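Local coordinates for protein leucyl aminopeptidase (Trypanosoma brucei brucei, PDB 5NTD) that probably removes leucine and other N-terminal residues from peptides as a metal-dependent M17 aminopeptidase, and binds two manganese ions and the inhibitor bestatin, at residues 11-16 against 218-224. Residues are numbered along the deposited sequence; the frame is centred on the assembly and turned at random.
Sequences ELSAFV and NLLTTAT
L219 meets helix 6-20 at the base of its side chain, CB, and at one branch of its tip, CD2. Its CB sits over the F15 ring, 4.0 Å from the centroid and 12° off the ring normal, which defines a CH-pi contact over the face rather than at the edge. The tip branch, CD2, then reaches the acidic end of E11, 3.8 Å from E11 CD, and also touches L12 CD2; the E11 and L219 side chains run at about a right angle to each other. E11 gets there because its CG lies anti to the backbone N (chi1 180°) and the chain stays extended, while its OE2 is hydrogen-bonded to Y176 OH. At the edge of the F15 ring, near its plane, CE2 approaches L220 CD1 at 4.2 Å.

L12 comes at the backbone instead: its CD2 lies 3.2 Å from N218 O and also packs against L219 O. Further along the helix, V16 CG2 leans on T224 CB at 3.7 Å, and T224 CG2 touches both V16 CG2 and L12 CB.

That methyl is presented by a threonine whose hydroxyl faces its own segment. T224 OG1 donates to L219 O (2.8 Å), in the carbonyl plane on a lone pair, and accepts from T221 N with an N-H...O angle of 164°. In return T224 N donates to T221 OG1, so T221 and T224 form a capping box at the start of helix 222-236.

The contact thus packs the N-terminal helix onto the turn entering a catalytic-domain helix, with the L220 side chain about 14 Å from a bound manganese. The T224 hydroxyl and the capping box bond within 218-224, whereas N218 OD1 accepts from I356 N of the second subunit. Between the segments, apolar and CH-pi packing is joined by methyls set against carbonyl oxygens and a carboxylate, without hydrogen bonds.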
loop_
_atom_site.group_PDB
_atom_site.type_symbol
_atom_site.label_atom_id
_atom_site.label_comp_id
_atom_site.label_asym_id
_atom_site.label_seq_id
_atom_site.Cartn_x
_atom_site.Cartn_y
_atom_site.Cartn_z
ATOM N N GLU G 11 -34.111 20.012 13.171
ATOM C CA GLU G 11 -33.920 19.265 11.894
ATOM C C GLU G 11 -34.149 17.746 12.058
ATOM O O GLU G 11 -34.792 17.103 11.222
ATOM C CB GLU G 11 -32.527 19.547 11.325
ATOM C CG GLU G 11 -32.219 18.830 10.024
ATOM C CD GLU G 11 -30.802 19.063 9.520
ATOM O OE1 GLU G 11 -29.766 18.770 10.194
ATOM O OE2 GLU G 11 -30.770 19.535 8.403
ATOM N N LEU G 12 -33.625 17.186 13.141
ATOM C CA LEU G 12 -33.769 15.748 13.394
ATOM C C LEU G 12 -35.232 15.374 13.627
ATOM O O LEU G 12 -35.715 14.370 13.103
ATOM C CB LEU G 12 -32.910 15.291 14.549
ATOM C CG LEU G 12 -31.390 15.321 14.261
ATOM C CD1 LEU G 12 -30.621 14.964 15.546
ATOM C CD2 LEU G 12 -30.958 14.383 13.164
ATOM N N SER G 13 -35.927 16.180 14.418
ATOM C CA SER G 13 -37.367 15.955 14.660
ATOM C C SER G 13 -38.155 15.973 13.376
ATOM O O SER G 13 -39.023 15.132 13.156
ATOM C CB SER G 13 -37.963 17.015 15.558
ATOM O OG SER G 13 -37.570 16.745 16.885
ATOM N N ALA G 14 -37.877 16.965 12.546
ATOM C CA ALA G 14 -38.614 17.087 11.277
ATOM C C ALA G 14 -38.342 15.867 10.396
ATOM O O ALA G 14 -39.210 15.339 9.731
ATOM C CB ALA G 14 -38.235 18.357 10.575
ATOM N N PHE G 15 -37.121 15.377 10.459
ATOM C CA PHE G 15 -36.720 14.223 9.623
ATOM C C PHE G 15 -37.412 12.985 10.131
ATOM O O PHE G 15 -37.884 12.164 9.355
ATOM C CB PHE G 15 -35.179 14.010 9.588
ATOM C CG PHE G 15 -34.789 12.726 8.909
ATOM C CD1 PHE G 15 -34.903 12.611 7.531
ATOM C CD2 PHE G 15 -34.374 11.635 9.645
ATOM C CE1 PHE G 15 -34.581 11.430 6.890
ATOM C CE2 PHE G 15 -34.038 10.443 9.016
ATOM C CZ PHE G 15 -34.152 10.342 7.624
ATOM N N VAL G 16 -37.443 12.845 11.450
ATOM C CA VAL G 16 -38.177 11.716 12.078
ATOM C C VAL G 16 -39.616 11.702 11.538
ATOM O O VAL G 16 -40.126 10.682 11.059
ATOM C CB VAL G 16 -38.201 11.803 13.621
ATOM C CG1 VAL G 16 -39.237 10.851 14.233
ATOM C CG2 VAL G 16 -36.818 11.446 14.147
ATOM N N ASN G 218 -25.940 11.843 9.819
ATOM C CA ASN G 218 -26.229 13.075 10.599
ATOM C C ASN G 218 -27.739 13.278 10.798
ATOM O O ASN G 218 -28.151 13.980 11.691
ATOM C CB ASN G 218 -25.529 14.323 10.055
ATOM C CG ASN G 218 -25.988 14.688 8.686
ATOM O OD1 ASN G 218 -25.551 14.106 7.692
ATOM N ND2 ASN G 218 -26.903 15.623 8.603
ATOM N N LEU G 219 -28.537 12.597 9.977
ATOM C CA LEU G 219 -30.028 12.588 10.081
ATOM C C LEU G 219 -30.557 11.302 10.683
ATOM O O LEU G 219 -31.406 11.304 11.569
ATOM C CB LEU G 219 -30.665 12.790 8.732
ATOM C CG LEU G 219 -30.425 14.163 8.117
ATOM C CD1 LEU G 219 -31.056 14.229 6.733
ATOM C CD2 LEU G 219 -30.983 15.283 8.976
ATOM N N LEU G 220 -30.045 10.187 10.181
ATOM C CA LEU G 220 -30.427 8.880 10.700
ATOM C C LEU G 220 -29.383 8.373 11.652
ATOM O O LEU G 220 -28.384 7.745 11.275
ATOM C CB LEU G 220 -30.708 7.867 9.595
ATOM C CG LEU G 220 -31.333 6.604 10.239
ATOM C CD1 LEU G 220 -32.810 6.788 10.580
ATOM C CD2 LEU G 220 -31.178 5.431 9.334
ATOM N N THR G 221 -29.687 8.577 12.909
ATOM C CA THR G 221 -28.835 8.174 14.032
ATOM C C THR G 221 -29.467 7.018 14.785
ATOM O O THR G 221 -30.582 6.601 14.477
ATOM C CB THR G 221 -28.648 9.327 15.004
ATOM O OG1 THR G 221 -29.869 9.552 15.708
ATOM C CG2 THR G 221 -28.259 10.583 14.290
ATOM N N THR G 222 -28.758 6.484 15.766
ATOM C CA THR G 222 -29.320 5.424 16.576
ATOM C C THR G 222 -30.602 5.925 17.265
ATOM O O THR G 222 -31.585 5.204 17.372
ATOM C CB THR G 222 -28.383 4.908 17.667
ATOM O OG1 THR G 222 -28.001 5.977 18.529
ATOM C CG2 THR G 222 -27.142 4.258 17.062
ATOM N N ALA G 223 -30.602 7.200 17.647
ATOM C CA ALA G 223 -31.740 7.829 18.329
ATOM C C ALA G 223 -32.887 8.107 17.377
ATOM O O ALA G 223 -34.066 7.811 17.720
ATOM C CB ALA G 223 -31.344 9.116 19.023
ATOM N N THR G 224 -32.603 8.670 16.200
ATOM C CA THR G 224 -33.718 8.982 15.285
ATOM C C THR G 224 -34.359 7.716 14.702
ATOM O O THR G 224 -35.571 7.663 14.480
ATOM C CB THR G 224 -33.386 9.962 14.182
ATOM O OG1 THR G 224 -32.341 9.440 13.372
ATOM C CG2 THR G 224 -32.997 11.272 14.774
#